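Local coordinates for protein transcription factor GAMBIF1 (Anopheles gambiae, PDB 1BVO) that probably activates RNA polymerase II transcription as a Rel-family factor, here represented by the DNA-binding specificity domain that reads its target sequence, at residues Leu14-Glu19 and His69-Val74; Cys58-Lys61 and Glu65-Pro68. All coordinates share one frame; numbering follows the deposited sequence.

Contact 1 (Leu14-Glu19 and His69-Val74). With nucleotides of chain A; nucleotides of chain B; nucleotides of chain D.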
loop_
_atom_site.group_PDB
_atom_site.type_symbol
_atom_site.label_atom_id
_atom_site.label_comp_id
_atom_site.label_asym_id
_atom_site.label_seq_id
_atom_site.Cartn_x
_atom_site.Cartn_y
_atom_site.Cartn_z
ATOM N N LEU C 14 6.781 -21.092 5.799
ATOM C CA LEU C 14 7.519 -19.872 5.524
ATOM C C LEU C 14 6.585 -18.767 5.112
ATOM O O LEU C 14 5.677 -18.980 4.302
ATOM C CB LEU C 14 8.563 -20.104 4.419
ATOM C CG LEU C 14 9.407 -18.898 3.994
ATOM C CD1 LEU C 14 10.366 -18.508 5.104
ATOM C CD2 LEU C 14 10.179 -19.214 2.723
ATOM N N ARG C 15 6.746 -17.612 5.739
ATOM C CA ARG C 15 5.941 -16.482 5.371
ATOM C C ARG C 15 6.626 -15.854 4.180
ATOM O O ARG C 15 7.858 -15.772 4.116
ATOM C CB ARG C 15 5.831 -15.502 6.531
ATOM C CG ARG C 15 5.952 -14.036 6.130
ATOM C CD ARG C 15 4.667 -13.296 6.398
ATOM N NE ARG C 15 4.174 -13.606 7.740
ATOM C CZ ARG C 15 3.932 -12.691 8.670
ATOM N NH1 ARG C 15 4.127 -11.414 8.410
ATOM N NH2 ARG C 15 3.496 -13.061 9.867
ATOM N N PHE C 16 5.812 -15.484 3.203
ATOM C CA PHE C 16 6.262 -14.837 1.983
ATOM C C PHE C 16 6.460 -13.383 2.395
ATOM O O PHE C 16 5.669 -12.835 3.187
ATOM C CB PHE C 16 5.169 -14.908 0.898
ATOM C CG PHE C 16 4.779 -16.310 0.476
ATOM C CD1 PHE C 16 5.318 -17.437 1.092
ATOM C CD2 PHE C 16 3.843 -16.492 -0.534
ATOM C CE1 PHE C 16 4.921 -18.730 0.700
ATOM C CE2 PHE C 16 3.439 -17.765 -0.933
ATOM C CZ PHE C 16 3.976 -18.893 -0.312
ATOM N N ARG C 17 7.490 -12.741 1.864
ATOM C CA ARG C 17 7.733 -11.361 2.236
ATOM C C ARG C 17 7.649 -10.441 1.039
ATOM O O ARG C 17 7.931 -10.863 -0.088
ATOM C CB ARG C 17 9.085 -11.252 2.957
ATOM C CG ARG C 17 9.175 -12.127 4.209
ATOM C CD ARG C 17 8.890 -11.345 5.495
ATOM N NE ARG C 17 8.850 -12.251 6.631
ATOM C CZ ARG C 17 8.470 -11.921 7.854
ATOM N NH1 ARG C 17 8.090 -10.695 8.142
ATOM N NH2 ARG C 17 8.439 -12.858 8.793
ATOM N N TYR C 18 7.155 -9.223 1.260
ATOM C CA TYR C 18 7.042 -8.237 0.192
ATOM C C TYR C 18 8.378 -7.537 0.063
ATOM O O TYR C 18 9.143 -7.461 1.024
ATOM C CB TYR C 18 5.977 -7.172 0.501
ATOM C CG TYR C 18 4.550 -7.687 0.551
ATOM C CD1 TYR C 18 4.075 -8.349 1.676
ATOM C CD2 TYR C 18 3.677 -7.518 -0.531
ATOM C CE1 TYR C 18 2.784 -8.839 1.731
ATOM C CE2 TYR C 18 2.370 -8.008 -0.477
ATOM C CZ TYR C 18 1.936 -8.670 0.661
ATOM O OH TYR C 18 0.669 -9.186 0.767
ATOM N N GLU C 19 8.651 -7.023 -1.130
ATOM C CA GLU C 19 9.881 -6.297 -1.413
ATOM C C GLU C 19 10.018 -5.154 -0.405
ATOM O O GLU C 19 11.102 -4.893 0.127
ATOM C CB GLU C 19 9.830 -5.756 -2.843
ATOM C CG GLU C 19 11.123 -5.150 -3.335
ATOM C CD GLU C 19 11.109 -4.866 -4.833
ATOM O OE1 GLU C 19 10.051 -5.068 -5.486
ATOM O OE2 GLU C 19 12.165 -4.440 -5.364
ATOM N N HIS C 69 4.013 -17.774 -12.094
ATOM C CA HIS C 69 3.371 -17.138 -10.981
ATOM C C HIS C 69 4.218 -15.916 -10.772
ATOM O O HIS C 69 5.441 -16.009 -10.720
ATOM C CB HIS C 69 3.403 -18.027 -9.750
ATOM C CG HIS C 69 2.565 -17.504 -8.627
ATOM N ND1 HIS C 69 2.704 -16.218 -8.156
ATOM C CD2 HIS C 69 1.543 -18.058 -7.948
ATOM C CE1 HIS C 69 1.787 -16.004 -7.223
ATOM N NE2 HIS C 69 1.070 -17.100 -7.080
ATOM N N PRO C 70 3.579 -14.756 -10.572
ATOM C CA PRO C 70 4.263 -13.467 -10.361
ATOM C C PRO C 70 5.365 -13.459 -9.310
ATOM O O PRO C 70 6.418 -12.853 -9.510
ATOM C CB PRO C 70 3.118 -12.523 -9.976
ATOM C CG PRO C 70 2.073 -13.457 -9.423
ATOM C CD PRO C 70 2.124 -14.590 -10.424
ATOM N N HIS C 71 5.118 -14.142 -8.197
ATOM C CA HIS C 71 6.089 -14.178 -7.116
ATOM C C HIS C 71 7.535 -14.492 -7.522
ATOM O O HIS C 71 7.783 -15.308 -8.416
ATOM C CB HIS C 71 5.570 -15.066 -5.997
ATOM C CG HIS C 71 4.362 -14.505 -5.315
ATOM N ND1 HIS C 71 3.660 -15.186 -4.361
ATOM C CD2 HIS C 71 3.772 -13.291 -5.434
ATOM C CE1 HIS C 71 2.681 -14.412 -3.890
ATOM N NE2 HIS C 71 2.737 -13.260 -4.529
ATOM N N ASN C 72 8.468 -13.738 -6.941
ATOM C CA ASN C 72 9.887 -13.899 -7.235
ATOM C C ASN C 72 10.547 -14.784 -6.200
ATOM O O ASN C 72 10.143 -14.792 -5.023
ATOM C CB ASN C 72 10.592 -12.543 -7.230
ATOM C CG ASN C 72 9.959 -11.551 -8.167
ATOM O OD1 ASN C 72 9.653 -11.861 -9.327
ATOM N ND2 ASN C 72 9.727 -10.350 -7.664
ATOM N N LEU C 73 11.538 -15.544 -6.642
ATOM C CA LEU C 73 12.291 -16.388 -5.743
ATOM C C LEU C 73 13.591 -15.665 -5.506
ATOM O O LEU C 73 14.236 -15.219 -6.453
ATOM C CB LEU C 73 12.595 -17.732 -6.372
ATOM C CG LEU C 73 11.455 -18.735 -6.333
ATOM C CD1 LEU C 73 11.929 -20.074 -6.883
ATOM C CD2 LEU C 73 10.981 -18.902 -4.905
ATOM N N VAL C 74 13.928 -15.447 -4.249
ATOM C CA VAL C 74 15.167 -14.773 -3.943
ATOM C C VAL C 74 15.977 -15.757 -3.121
ATOM O O VAL C 74 15.416 -16.668 -2.513
ATOM C CB VAL C 74 14.897 -13.449 -3.202
ATOM C CG1 VAL C 74 14.095 -12.513 -4.104
ATOM C CG2 VAL C 74 14.154 -13.700 -1.915
ATOM P P DG A 4 7.082 -18.626 13.487
ATOM O OP1 DG A 4 6.453 -19.720 14.321
ATOM O OP2 DG A 4 7.039 -18.972 12.027
ATOM O "O5'" DG A 4 6.191 -17.439 13.951
ATOM C "C5'" DG A 4 6.282 -16.952 15.259
ATOM C "C4'" DG A 4 5.548 -15.620 15.300
ATOM O "O4'" DG A 4 6.209 -14.604 14.495
ATOM C "C3'" DG A 4 4.206 -15.723 14.603
ATOM O "O3'" DG A 4 3.294 -14.972 15.398
ATOM C "C2'" DG A 4 4.394 -14.993 13.260
ATOM C "C1'" DG A 4 5.291 -13.856 13.757
ATOM N N9 DG A 4 5.996 -13.037 12.748
ATOM C C8 DG A 4 6.535 -13.297 11.499
ATOM N N7 DG A 4 7.110 -12.304 10.858
ATOM C C5 DG A 4 6.899 -11.256 11.801
ATOM C C6 DG A 4 7.285 -9.889 11.702
ATOM O O6 DG A 4 7.881 -9.394 10.700
ATOM N N1 DG A 4 6.942 -9.147 12.816
ATOM C C2 DG A 4 6.281 -9.714 13.884
ATOM N N2 DG A 4 6.093 -8.776 14.846
ATOM N N3 DG A 4 5.907 -10.971 13.999
ATOM C C4 DG A 4 6.270 -11.681 12.923
ATOM P P DA B 9 -1.345 -7.509 -1.587
ATOM O OP1 DA B 9 -1.494 -6.885 -2.931
ATOM O OP2 DA B 9 -0.865 -8.908 -1.474
ATOM O "O5'" DA B 9 -0.544 -6.508 -0.663
ATOM C "C5'" DA B 9 -0.910 -5.143 -0.709
ATOM C "C4'" DA B 9 -0.237 -4.378 0.405
ATOM O "O4'" DA B 9 -0.732 -4.835 1.677
ATOM C "C3'" DA B 9 1.282 -4.468 0.452
ATOM O "O3'" DA B 9 1.770 -3.125 0.328
ATOM C "C2'" DA B 9 1.574 -5.107 1.812
ATOM C "C1'" DA B 9 0.312 -4.867 2.630
ATOM N N9 DA B 9 -0.037 -5.912 3.591
ATOM C C8 DA B 9 -0.135 -7.263 3.355
ATOM N N7 DA B 9 -0.505 -7.958 4.409
ATOM C C5 DA B 9 -0.650 -6.994 5.400
ATOM C C6 DA B 9 -1.019 -7.087 6.752
ATOM N N6 DA B 9 -1.308 -8.242 7.353
ATOM N N1 DA B 9 -1.074 -5.955 7.461
ATOM C C2 DA B 9 -0.762 -4.793 6.848
ATOM N N3 DA B 9 -0.396 -4.588 5.594
ATOM C C4 DA B 9 -0.361 -5.732 4.912
ATOM P P DT D 9 -1.404 -7.496 -1.471
ATOM O OP1 DT D 9 -1.552 -6.964 -2.844
ATOM O OP2 DT D 9 -0.902 -8.873 -1.277
ATOM O "O5'" DT D 9 -0.529 -6.452 -0.660
ATOM C "C5'" DT D 9 -0.984 -5.115 -0.562
ATOM C "C4'" DT D 9 -0.290 -4.381 0.554
ATOM O "O4'" DT D 9 -0.764 -4.814 1.854
ATOM C "C3'" DT D 9 1.231 -4.477 0.583
ATOM O "O3'" DT D 9 1.719 -3.145 0.453
ATOM C "C2'" DT D 9 1.530 -5.105 1.946
ATOM C "C1'" DT D 9 0.307 -4.740 2.773
ATOM N N1 DT D 9 -0.041 -5.594 3.953
ATOM C C2 DT D 9 -0.243 -4.982 5.193
ATOM O O2 DT D 9 -0.078 -3.792 5.392
ATOM N N3 DT D 9 -0.629 -5.825 6.199
ATOM C C4 DT D 9 -0.810 -7.185 6.119
ATOM O O4 DT D 9 -1.192 -7.811 7.119
ATOM C C5 DT D 9 -0.532 -7.766 4.819
ATOM C C7 DT D 9 -0.636 -9.252 4.653
ATOM C C6 DT D 9 -0.178 -6.949 3.817
#

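Contact 2 (Cys58-Lys61 and Glu65-Pro68)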
loop_
_atom_site.group_PDB
_atom_site.type_symbol
_atom_site.label_atom_id
_atom_site.label_comp_id
_atom_site.label_asym_id
_atom_site.label_seq_id
_atom_site.Cartn_x
_atom_site.Cartn_y
_atom_site.Cartn_z
ATOM N N CYS C 58 8.571 -19.774 -9.752
ATOM C CA CYS C 58 7.236 -19.999 -9.240
ATOM C C CYS C 58 6.216 -20.134 -10.352
ATOM O O CYS C 58 6.146 -19.289 -11.256
ATOM C CB CYS C 58 6.804 -18.825 -8.378
ATOM S SG CYS C 58 7.599 -18.709 -6.788
ATOM N N VAL C 59 5.408 -21.176 -10.281
ATOM C CA VAL C 59 4.359 -21.367 -11.252
ATOM C C VAL C 59 3.111 -21.445 -10.375
ATOM O O VAL C 59 3.211 -21.505 -9.143
ATOM C CB VAL C 59 4.566 -22.637 -12.064
ATOM C CG1 VAL C 59 5.928 -22.617 -12.719
ATOM C CG2 VAL C 59 4.391 -23.857 -11.190
ATOM N N THR C 60 1.944 -21.400 -10.993
ATOM C CA THR C 60 0.680 -21.459 -10.257
ATOM C C THR C 60 0.394 -22.867 -9.679
ATOM O O THR C 60 0.865 -23.863 -10.237
ATOM C CB THR C 60 -0.466 -21.059 -11.203
ATOM O OG1 THR C 60 -0.420 -21.889 -12.372
ATOM C CG2 THR C 60 -0.311 -19.599 -11.642
ATOM N N LYS C 61 -0.351 -22.952 -8.569
ATOM C CA LYS C 61 -0.725 -24.258 -7.983
ATOM C C LYS C 61 -1.596 -24.914 -9.034
ATOM O O LYS C 61 -1.698 -26.137 -9.171
ATOM C CB LYS C 61 -1.601 -24.078 -6.727
ATOM C CG LYS C 61 -2.541 -22.855 -6.760
ATOM C CD LYS C 61 -3.961 -23.177 -6.280
ATOM C CE LYS C 61 -4.440 -22.152 -5.272
ATOM N NZ LYS C 61 -5.664 -21.395 -5.659
ATOM N N GLU C 65 -1.090 -27.425 -16.648
ATOM C CA GLU C 65 -0.386 -26.472 -17.505
ATOM C C GLU C 65 -0.071 -25.226 -16.683
ATOM O O GLU C 65 -0.396 -24.105 -17.093
ATOM C CB GLU C 65 -1.286 -26.072 -18.679
ATOM C CG GLU C 65 -1.438 -27.122 -19.739
ATOM C CD GLU C 65 -0.117 -27.423 -20.414
ATOM O OE1 GLU C 65 0.318 -26.608 -21.257
ATOM O OE2 GLU C 65 0.496 -28.467 -20.088
ATOM N N HIS C 66 0.565 -25.423 -15.530
ATOM C CA HIS C 66 0.895 -24.323 -14.631
ATOM C C HIS C 66 1.500 -23.143 -15.376
ATOM O O HIS C 66 2.315 -23.322 -16.271
ATOM C CB HIS C 66 1.872 -24.792 -13.566
ATOM C CG HIS C 66 1.488 -26.092 -12.940
ATOM N ND1 HIS C 66 0.787 -26.166 -11.753
ATOM C CD2 HIS C 66 1.635 -27.359 -13.369
ATOM C CE1 HIS C 66 0.511 -27.430 -11.488
ATOM N NE2 HIS C 66 1.016 -28.173 -12.453
ATOM N N LYS C 67 1.128 -21.942 -14.948
ATOM C CA LYS C 67 1.604 -20.694 -15.541
ATOM C C LYS C 67 2.542 -19.977 -14.594
ATOM O O LYS C 67 2.439 -20.112 -13.364
ATOM C CB LYS C 67 0.459 -19.700 -15.741
ATOM C CG LYS C 67 -0.825 -20.216 -16.308
ATOM C CD LYS C 67 -1.901 -19.165 -16.053
ATOM C CE LYS C 67 -3.168 -19.477 -16.806
ATOM N NZ LYS C 67 -2.943 -19.244 -18.252
ATOM N N PRO C 68 3.390 -19.102 -15.153
ATOM C CA PRO C 68 4.354 -18.304 -14.403
ATOM C C PRO C 68 3.570 -17.591 -13.325
ATOM O O PRO C 68 2.510 -17.005 -13.593
ATOM C CB PRO C 68 4.848 -17.319 -15.448
ATOM C CG PRO C 68 4.893 -18.158 -16.662
ATOM C CD PRO C 68 3.569 -18.895 -16.603
#

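Contact 1 (Leu14-Glu19 and His69-Val74)
Phe16 and His71 alone bring Leu14-Glu19 against His69-Val74, and they do so through their rings. The two approach by their margins without stacking, Phe16 CD2 lying 4.0 Å from His71 ND1 and the planes almost perpendicular at 88°. No hydrogen bond crosses between the two segments. His69 CE1 sits over the centre of one face of the His71 imidazole, and the bond from His71 N to His69 ND1, 3.2 Å long, holds the His69 ring close to that face.

The segment of Phe16 belongs to the DNA-recognition loop of the Rel homology fold, which follows strand 2-7 and projects base-reading side chains into the groove. Arg17 meets guanine DG4 of chain A edge-on, NH1 donating to O6 at 2.9 Å while NH2 faces N7, and Glu21 forms a salt bridge with NH1. Arg15 lays one guanidinium face over the same base, NH2 3.5 Å from C8 of DG4. DA9 of chain B and DT9 of chain D occupy nearly the same place; with CG beside its backbone N (chi1 -66°), Tyr18 faces the one sugar, C2' above the ring centre, and its OH approaches the one phosphate at OP2 in either.

Contact 2 (Cys58-Lys61 and Glu65-Pro68)
Thr60 and His66 make the polar bonds where Glu65-Pro68 folds back on Cys58-Lys61. Thr60 is gripped from three points: its N donates to Lys67 O at 2.7 Å, its O accepts from His66 ND1 at 2.8 Å, and its OG1 takes the N-H of Lys67 at 3.0 Å in a nearly straight bond (166°). OG1 also bonds Glu62 O, giving the hydroxyl two partners. It reaches Lys67 because OG1 lies between the backbone N and the carbonyl carbon (chi1 54°), which leaves CG2 alongside Lys67 O. Thr60 O lies near the plane of the His66 imidazole, so this bond helps fix the ring's rotation. Val59 adds the apolar part, CG2 packing 3.6 Å from His66 CB, and its CA approaches Lys67 O at 3.1 Å in a CA-H...O contact. A single beta bridge pairs Val59 with Pro68.

Toward solvent the packing is looser. Lys67 has its CB near Thr60 but carries its amine away; Lys61 starts away from Glu65-Pro68, and its NZ forms a salt bridge with Asp139. Behind the packed side, Val59 and His66 rest on Arg144 of strand 142-152 and Val167 of strand 159-172, while Phe125 meets the His66 ring and Pro68 packs on Thr127 and Phe129 of a loop.

How the contacts relate
The two contacts lie about 14 Å apart between centres, within one Rel homology DNA-binding domain. Along the chain the order is 14-19, 58-61, 65-68 and 69-74, so contact 2 falls wholly between the two halves of contact 1, and Pro68 runs directly into His69. They also touch in space: His69 N lies 2.7 Å from Cys58 O, a probable hydrogen bond, and Leu73 packs on Cys58. Strand 52-59, in the five-stranded sheet, is thus linked through the turn of contact 2 to strand 72-74, which pairs with strand 101-103. Segment 69-74, continuous with contact 2, touches the DNA-contacting loop 14-19 in contact 1, while contact 2 itself stays about 11 Å from the DNA at its nearest atom.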